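Local coordinates for hypothetical protein TM1010 (Thermotoga maritima, PDB 2F4P) that is a cupin-domain protein of unknown function, built as a small beta barrel of antiparallel strands, at residues T61-H66 against E137-K142; G79-R84 against V97-N102. One frame throughout, in Å; residues are numbered along the deposited sequence.

Contact 1 (T61-H66 against E137-K142); sequences THWHSH and EEEYRK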
loop_
_atom_site.group_PDB
_atom_site.type_symbol
_atom_site.label_atom_id
_atom_site.label_comp_id
_atom_site.label_asym_id
_atom_site.label_seq_id
_atom_site.Cartn_x
_atom_site.Cartn_y
_atom_site.Cartn_z
ATOM N N THR A 61 13.726 4.223 12.249
ATOM C CA THR A 61 13.411 3.115 13.083
ATOM C C THR A 61 14.682 2.650 13.788
ATOM O O THR A 61 15.821 2.902 13.330
ATOM C CB THR A 61 12.843 1.909 12.250
ATOM O OG1 THR A 61 13.892 1.352 11.434
ATOM C CG2 THR A 61 11.720 2.335 11.353
ATOM N N HIS A 62 14.488 1.944 14.889
ATOM C CA HIS A 62 15.535 1.058 15.405
ATOM C C HIS A 62 15.782 -0.074 14.405
ATOM O O HIS A 62 14.974 -0.310 13.479
ATOM C CB HIS A 62 15.100 0.485 16.747
ATOM C CG HIS A 62 15.016 1.511 17.831
ATOM N ND1 HIS A 62 14.714 1.190 19.137
ATOM C CD2 HIS A 62 15.200 2.853 17.806
ATOM C CE1 HIS A 62 14.723 2.287 19.868
ATOM N NE2 HIS A 62 15.004 3.312 19.084
ATOM N N TRP A 63 16.864 -0.817 14.611
ATOM C CA TRP A 63 17.017 -2.102 13.910
ATOM C C TRP A 63 15.879 -3.045 14.313
ATOM O O TRP A 63 15.535 -3.152 15.501
ATOM C CB TRP A 63 18.346 -2.759 14.252
ATOM C CG TRP A 63 19.575 -2.047 13.791
ATOM C CD1 TRP A 63 20.364 -1.221 14.535
ATOM C CD2 TRP A 63 20.179 -2.105 12.483
ATOM N NE1 TRP A 63 21.416 -0.782 13.793
ATOM C CE2 TRP A 63 21.322 -1.287 12.522
ATOM C CE3 TRP A 63 19.841 -2.735 11.277
ATOM C CZ2 TRP A 63 22.162 -1.120 11.417
ATOM C CZ3 TRP A 63 20.691 -2.571 10.174
ATOM C CH2 TRP A 63 21.834 -1.791 10.260
ATOM N N HIS A 64 15.325 -3.767 13.334
ATOM C CA HIS A 64 14.290 -4.717 13.606
ATOM C C HIS A 64 14.089 -5.663 12.412
ATOM O O HIS A 64 14.633 -5.445 11.333
ATOM C CB HIS A 64 12.991 -3.980 13.951
ATOM C CG HIS A 64 12.412 -3.174 12.832
ATOM N ND1 HIS A 64 13.050 -2.084 12.268
ATOM C CD2 HIS A 64 11.211 -3.268 12.216
ATOM C CE1 HIS A 64 12.272 -1.566 11.329
ATOM N NE2 HIS A 64 11.152 -2.264 11.281
ATOM N N SER A 65 13.269 -6.674 12.617
ATOM C CA SER A 65 12.855 -7.583 11.559
ATOM C C SER A 65 11.385 -7.979 11.760
ATOM O O SER A 65 10.833 -7.901 12.887
ATOM C CB SER A 65 13.761 -8.838 11.555
ATOM O OG SER A 65 13.507 -9.659 12.694
ATOM N N HIS A 66 10.776 -8.419 10.667
ATOM C CA HIS A 66 9.427 -8.950 10.672
ATOM C C HIS A 66 9.499 -10.400 10.199
ATOM O O HIS A 66 9.981 -10.656 9.101
ATOM C CB HIS A 66 8.560 -8.195 9.672
ATOM C CG HIS A 66 8.149 -6.835 10.138
ATOM N ND1 HIS A 66 6.960 -6.616 10.801
ATOM C CD2 HIS A 66 8.774 -5.642 10.072
ATOM C CE1 HIS A 66 6.869 -5.337 11.116
ATOM N NE2 HIS A 66 7.952 -4.723 10.678
ATOM N N GLU A 137 24.312 7.074 16.134
ATOM C CA GLU A 137 24.625 8.246 15.323
ATOM C C GLU A 137 25.748 7.954 14.328
ATOM O O GLU A 137 25.723 8.451 13.206
ATOM C CB GLU A 137 24.951 9.463 16.192
ATOM C CG GLU A 137 23.743 10.030 16.959
ATOM C CD GLU A 137 22.548 10.466 16.078
ATOM O OE1 GLU A 137 22.604 10.416 14.821
ATOM O OE2 GLU A 137 21.522 10.867 16.667
ATOM N N GLU A 138 26.710 7.130 14.731
ATOM C CA GLU A 138 27.784 6.710 13.836
ATOM C C GLU A 138 27.254 5.849 12.695
ATOM O O GLU A 138 27.612 6.078 11.532
ATOM C CB GLU A 138 28.875 5.946 14.609
ATOM N N GLU A 139 26.400 4.866 13.014
ATOM C CA GLU A 139 25.796 4.058 11.966
ATOM C C GLU A 139 25.032 4.982 11.019
ATOM O O GLU A 139 25.195 4.881 9.806
ATOM C CB GLU A 139 24.903 2.939 12.538
ATOM C CG GLU A 139 25.711 1.801 13.184
ATOM C CD GLU A 139 24.858 0.768 13.927
ATOM O OE1 GLU A 139 23.732 1.089 14.329
ATOM O OE2 GLU A 139 25.341 -0.367 14.146
ATOM N N TYR A 140 24.251 5.923 11.562
ATOM C CA TYR A 140 23.405 6.783 10.708
ATOM C C TYR A 140 24.258 7.724 9.863
ATOM O O TYR A 140 24.062 7.839 8.651
ATOM C CB TYR A 140 22.371 7.551 11.543
ATOM C CG TYR A 140 21.418 8.416 10.733
ATOM C CD1 TYR A 140 20.357 7.844 10.017
ATOM C CD2 TYR A 140 21.573 9.798 10.692
ATOM C CE1 TYR A 140 19.487 8.618 9.281
ATOM C CE2 TYR A 140 20.713 10.587 9.967
ATOM C CZ TYR A 140 19.674 9.997 9.254
ATOM O OH TYR A 140 18.831 10.794 8.539
ATOM N N ARG A 141 25.217 8.381 10.497
ATOM C CA ARG A 141 26.115 9.281 9.787
ATOM C C ARG A 141 26.818 8.521 8.657
ATOM O O ARG A 141 26.819 8.973 7.511
ATOM C CB ARG A 141 27.132 9.870 10.762
ATOM C CG ARG A 141 28.088 10.909 10.170
ATOM C CD ARG A 141 29.088 11.373 11.222
ATOM N NE ARG A 141 29.547 10.270 12.067
ATOM C CZ ARG A 141 30.428 9.335 11.705
ATOM N NH1 ARG A 141 30.978 9.338 10.488
ATOM N NH2 ARG A 141 30.760 8.380 12.573
ATOM N N LYS A 142 27.378 7.352 8.965
ATOM C CA LYS A 142 28.118 6.598 7.945
ATOM C C LYS A 142 27.207 6.162 6.810
ATOM O O LYS A 142 27.607 6.173 5.653
ATOM C CB LYS A 142 28.832 5.383 8.527
ATOM C CG LYS A 142 30.071 5.699 9.307
ATOM C CD LYS A 142 30.722 4.420 9.812
#
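Trp63 and Glu139 meet through a single hydrogen bond, the carboxylate at the N-H edge of the indole, and so tie the C-terminal helix 137-144 to the cupin beta barrel. The indole sits where strand 60-65 is interrupted, and the glutamate reaches it from the first turn of the helix, whose backbone stays well back: the nearest CA atoms, of Trp63 and Glu139, are 10.9 Å apart. Trp63 NE1 donates to Glu139 OE1 over 3.0 Å in a nearly straight bond (166° at the hydrogen). The acceptor lies within 2° of the indole plane, at the pyrrole edge, but the carboxylate is turned steeply to the ring, and the N-H comes to OE1 from above the carboxylate plane. Both side chains put CG beside the backbone N; beyond it the glutamate chain is extended, and this length lets a helix residue span the gap. Trp106 meets the Trp63 ring edge-to-face, and Arg84, which makes a cation-pi contact with the ring, would probably also favour a charged Glu139.

Behind the tryptophan, His62 O is gripped from opposite faces of its carbonyl plane, by Thr61 OG1 at 2.8 Å and by His64 ND1 at 2.9 Å. With chi1 at 65°, the imidazole of His64 folds back along its own strand to reach that oxygen. ND1 is thereby occupied and the ring's rotation fixed, with NE2 directed to an unknown ligand that His66 NE2 also binds. Farther round the helix, the buried Tyr140 reaches back to the barrel, its OH hydrogen-bonded to Ala109 O.

Contact 2 (G79-R84 against V97-N102); sequences GFYQER and VEIPPN. With EDO (1,2-ethanediol), chain F; EDO (1,2-ethanediol), chain G.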
loop_
_atom_site.group_PDB
_atom_site.type_symbol
_atom_site.label_atom_id
_atom_site.label_comp_id
_atom_site.label_asym_id
_atom_site.label_seq_id
_atom_site.Cartn_x
_atom_site.Cartn_y
_atom_site.Cartn_z
ATOM N N GLY A 79 14.774 9.210 1.821
ATOM C CA GLY A 79 15.187 8.424 2.954
ATOM C C GLY A 79 16.212 7.381 2.640
ATOM O O GLY A 79 16.809 7.372 1.576
ATOM N N PHE A 80 16.378 6.488 3.598
ATOM C CA PHE A 80 17.354 5.419 3.541
ATOM C C PHE A 80 16.765 4.138 4.075
ATOM O O PHE A 80 15.951 4.159 5.009
ATOM C CB PHE A 80 18.587 5.768 4.374
ATOM C CG PHE A 80 19.388 6.847 3.782
ATOM C CD1 PHE A 80 19.030 8.178 3.987
ATOM C CD2 PHE A 80 20.474 6.566 2.987
ATOM C CE1 PHE A 80 19.783 9.206 3.411
ATOM C CE2 PHE A 80 21.214 7.576 2.418
ATOM C CZ PHE A 80 20.867 8.905 2.634
ATOM N N TYR A 81 17.191 3.040 3.449
ATOM C CA TYR A 81 16.922 1.685 3.882
ATOM C C TYR A 81 18.262 0.946 3.988
ATOM O O TYR A 81 19.083 1.031 3.103
ATOM C CB TYR A 81 16.010 0.975 2.884
ATOM C CG TYR A 81 15.885 -0.526 3.059
ATOM C CD1 TYR A 81 15.171 -1.077 4.119
ATOM C CD2 TYR A 81 16.512 -1.406 2.173
ATOM C CE1 TYR A 81 15.045 -2.436 4.272
ATOM C CE2 TYR A 81 16.395 -2.785 2.333
ATOM C CZ TYR A 81 15.659 -3.296 3.383
ATOM O OH TYR A 81 15.527 -4.662 3.554
ATOM N N GLN A 82 18.473 0.234 5.085
ATOM C CA GLN A 82 19.698 -0.516 5.263
ATOM C C GLN A 82 19.458 -1.836 5.954
ATOM O O GLN A 82 18.845 -1.879 7.020
ATOM C CB GLN A 82 20.698 0.280 6.071
ATOM C CG GLN A 82 22.046 -0.470 6.272
ATOM C CD GLN A 82 23.140 0.435 6.810
ATOM O OE1 GLN A 82 22.978 1.084 7.854
ATOM N NE2 GLN A 82 24.278 0.472 6.113
ATOM N N GLU A 83 19.988 -2.899 5.349
ATOM C CA GLU A 83 20.069 -4.219 5.961
ATOM C C GLU A 83 21.361 -4.377 6.757
ATOM O O GLU A 83 22.399 -3.825 6.409
ATOM C CB GLU A 83 19.957 -5.301 4.873
ATOM C CG GLU A 83 18.599 -5.256 4.189
ATOM C CD GLU A 83 18.451 -6.166 3.013
ATOM O OE1 GLU A 83 19.389 -6.942 2.760
ATOM O OE2 GLU A 83 17.359 -6.138 2.385
ATOM N N ARG A 84 21.281 -5.127 7.848
ATOM C CA ARG A 84 22.450 -5.380 8.690
ATOM C C ARG A 84 23.636 -5.831 7.837
ATOM O O ARG A 84 23.530 -6.786 7.076
ATOM C CB ARG A 84 22.079 -6.448 9.723
ATOM C CG ARG A 84 23.068 -6.680 10.793
ATOM C CD ARG A 84 22.359 -6.665 12.165
ATOM N NE ARG A 84 22.569 -5.376 12.765
ATOM C CZ ARG A 84 22.063 -4.923 13.911
ATOM N NH1 ARG A 84 21.209 -5.602 14.668
ATOM N NH2 ARG A 84 22.411 -3.711 14.263
ATOM N N VAL A 97 10.382 -1.051 -1.727
ATOM C CA VAL A 97 11.346 -1.878 -1.024
ATOM C C VAL A 97 10.707 -3.181 -0.555
ATOM O O VAL A 97 9.744 -3.158 0.218
ATOM C CB VAL A 97 11.918 -1.148 0.212
ATOM C CG1 VAL A 97 13.044 -1.964 0.810
ATOM C CG2 VAL A 97 12.358 0.246 -0.162
ATOM N N GLU A 98 11.230 -4.296 -1.049
ATOM C CA GLU A 98 10.815 -5.623 -0.592
ATOM C C GLU A 98 11.762 -6.088 0.509
ATOM O O GLU A 98 12.953 -6.325 0.255
ATOM C CB GLU A 98 10.853 -6.598 -1.745
ATOM C CG GLU A 98 9.812 -6.319 -2.794
ATOM C CD GLU A 98 9.818 -7.365 -3.905
ATOM O OE1 GLU A 98 10.527 -8.402 -3.797
ATOM O OE2 GLU A 98 9.119 -7.115 -4.887
ATOM N N ILE A 99 11.246 -6.199 1.720
ATOM C CA ILE A 99 12.058 -6.575 2.882
ATOM C C ILE A 99 11.728 -8.017 3.256
ATOM O O ILE A 99 10.643 -8.290 3.801
ATOM C CB ILE A 99 11.811 -5.639 4.076
ATOM C CG1 ILE A 99 11.943 -4.172 3.640
ATOM C CG2 ILE A 99 12.759 -5.986 5.258
ATOM C CD1 ILE A 99 11.551 -3.176 4.684
ATOM N N PRO A 100 12.642 -8.950 2.958
ATOM C CA PRO A 100 12.263 -10.326 3.181
ATOM C C PRO A 100 12.079 -10.720 4.643
ATOM O O PRO A 100 12.589 -10.046 5.552
ATOM C CB PRO A 100 13.394 -11.135 2.514
ATOM C CG PRO A 100 14.148 -10.160 1.708
ATOM C CD PRO A 100 14.013 -8.860 2.413
ATOM N N PRO A 101 11.344 -11.811 4.862
ATOM C CA PRO A 101 11.144 -12.347 6.205
ATOM C C PRO A 101 12.450 -12.439 7.001
ATOM O O PRO A 101 13.444 -12.929 6.473
ATOM C CB PRO A 101 10.559 -13.724 5.933
ATOM C CG PRO A 101 9.814 -13.534 4.643
ATOM C CD PRO A 101 10.711 -12.657 3.843
ATOM N N ASN A 102 12.426 -11.900 8.226
ATOM C CA ASN A 102 13.492 -11.988 9.218
ATOM C C ASN A 102 14.748 -11.206 8.920
ATOM O O ASN A 102 15.681 -11.221 9.738
ATOM C CB ASN A 102 13.859 -13.448 9.498
ATOM C CG ASN A 102 12.667 -14.271 9.833
ATOM O OD1 ASN A 102 11.941 -13.971 10.797
ATOM N ND2 ASN A 102 12.408 -15.278 9.021
HETATM C C1 EDO F . 20.068 -3.318 0.666
HETATM O O1 EDO F . 19.143 -2.820 -0.307
HETATM C C2 EDO F . 20.157 -2.212 1.706
HETATM O O2 EDO F . 21.080 -2.530 2.738
HETATM C C1 EDO G . 26.174 2.814 4.673
HETATM O O1 EDO G . 25.961 2.439 3.329
HETATM C C2 EDO G . 27.105 1.883 5.420
HETATM O O2 EDO G . 26.823 2.071 6.803
HETATM O O HOH W 1 15.400 -5.125 -0.050
#
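Tyr81, on strand 78-83, projects into the interior of the cupin barrel and meets Val97 and Ile99 of strand 96-99. The two strands belong to different sheets; their touching parts, 81-83 and 97-100, run in similar directions, 22° apart, with 8.2 Å between the CA atoms of Tyr81 and Val97, so they face each other through side chains.

The apolar part centres on the phenol ring. Val97 CG1 makes a CH-pi contact, 3.6 Å from the ring centroid and only 7° off the normal, which puts the methyl almost exactly over the middle of one face. Ile99 lies farther along the ring: its CD1 is 3.6 Å from Tyr81 CE1, while CG1 and CG2 pack beside the hydroxyl. Tyr81 carries CG opposite its backbone N, which sends the ring across to the facing strand. Leu72 of strand 70-75 touches both Val97 and Ile99, and Leu91 touches Tyr81 and Val97. Pro100 CD lies loosely against Glu83 OE2, a van der Waals contact at 4.3 Å.

Polar contacts gather at the phenol end. Tyr81 OH donates to Glu83 OE2 over 2.6 Å, and OE2 accepts with the lone pair that points away from the other carboxylate oxygen; the bond probably helps keep this glutamate ionised. A water links the strands, donating to Glu98 O and, over a longer 3.3 Å, to Glu83 OE2.

Two 1,2-ethanediol molecules, probably from the crystallisation liquor, border strand 78-83. One accepts from Gln82 NE2; the other places its O2 2.9 Å from Glu83 N, in line with the N-H at 178°.

From the N terminus, the chain enters contact 1 on strand 60-65 and then runs through strands 70-75 and 78-83. Contact 2 closes a short loop there: 13 residues on from 79-84, by way of strand 89-92, strand 96-99 comes back to face strand 78-83. The chain goes on through strands 105-109, 115-121 and 130-131 before helix 137-144 completes contact 1, whose long loop thus encloses contact 2 without crossing it. Contact 2 joins the two sheets across the barrel interior, whereas contact 1 fastens the terminal helix to the barrel. Their centres lie 11 Å apart, and a probable hydrogen bond from Asn102 N to His66 O connects them.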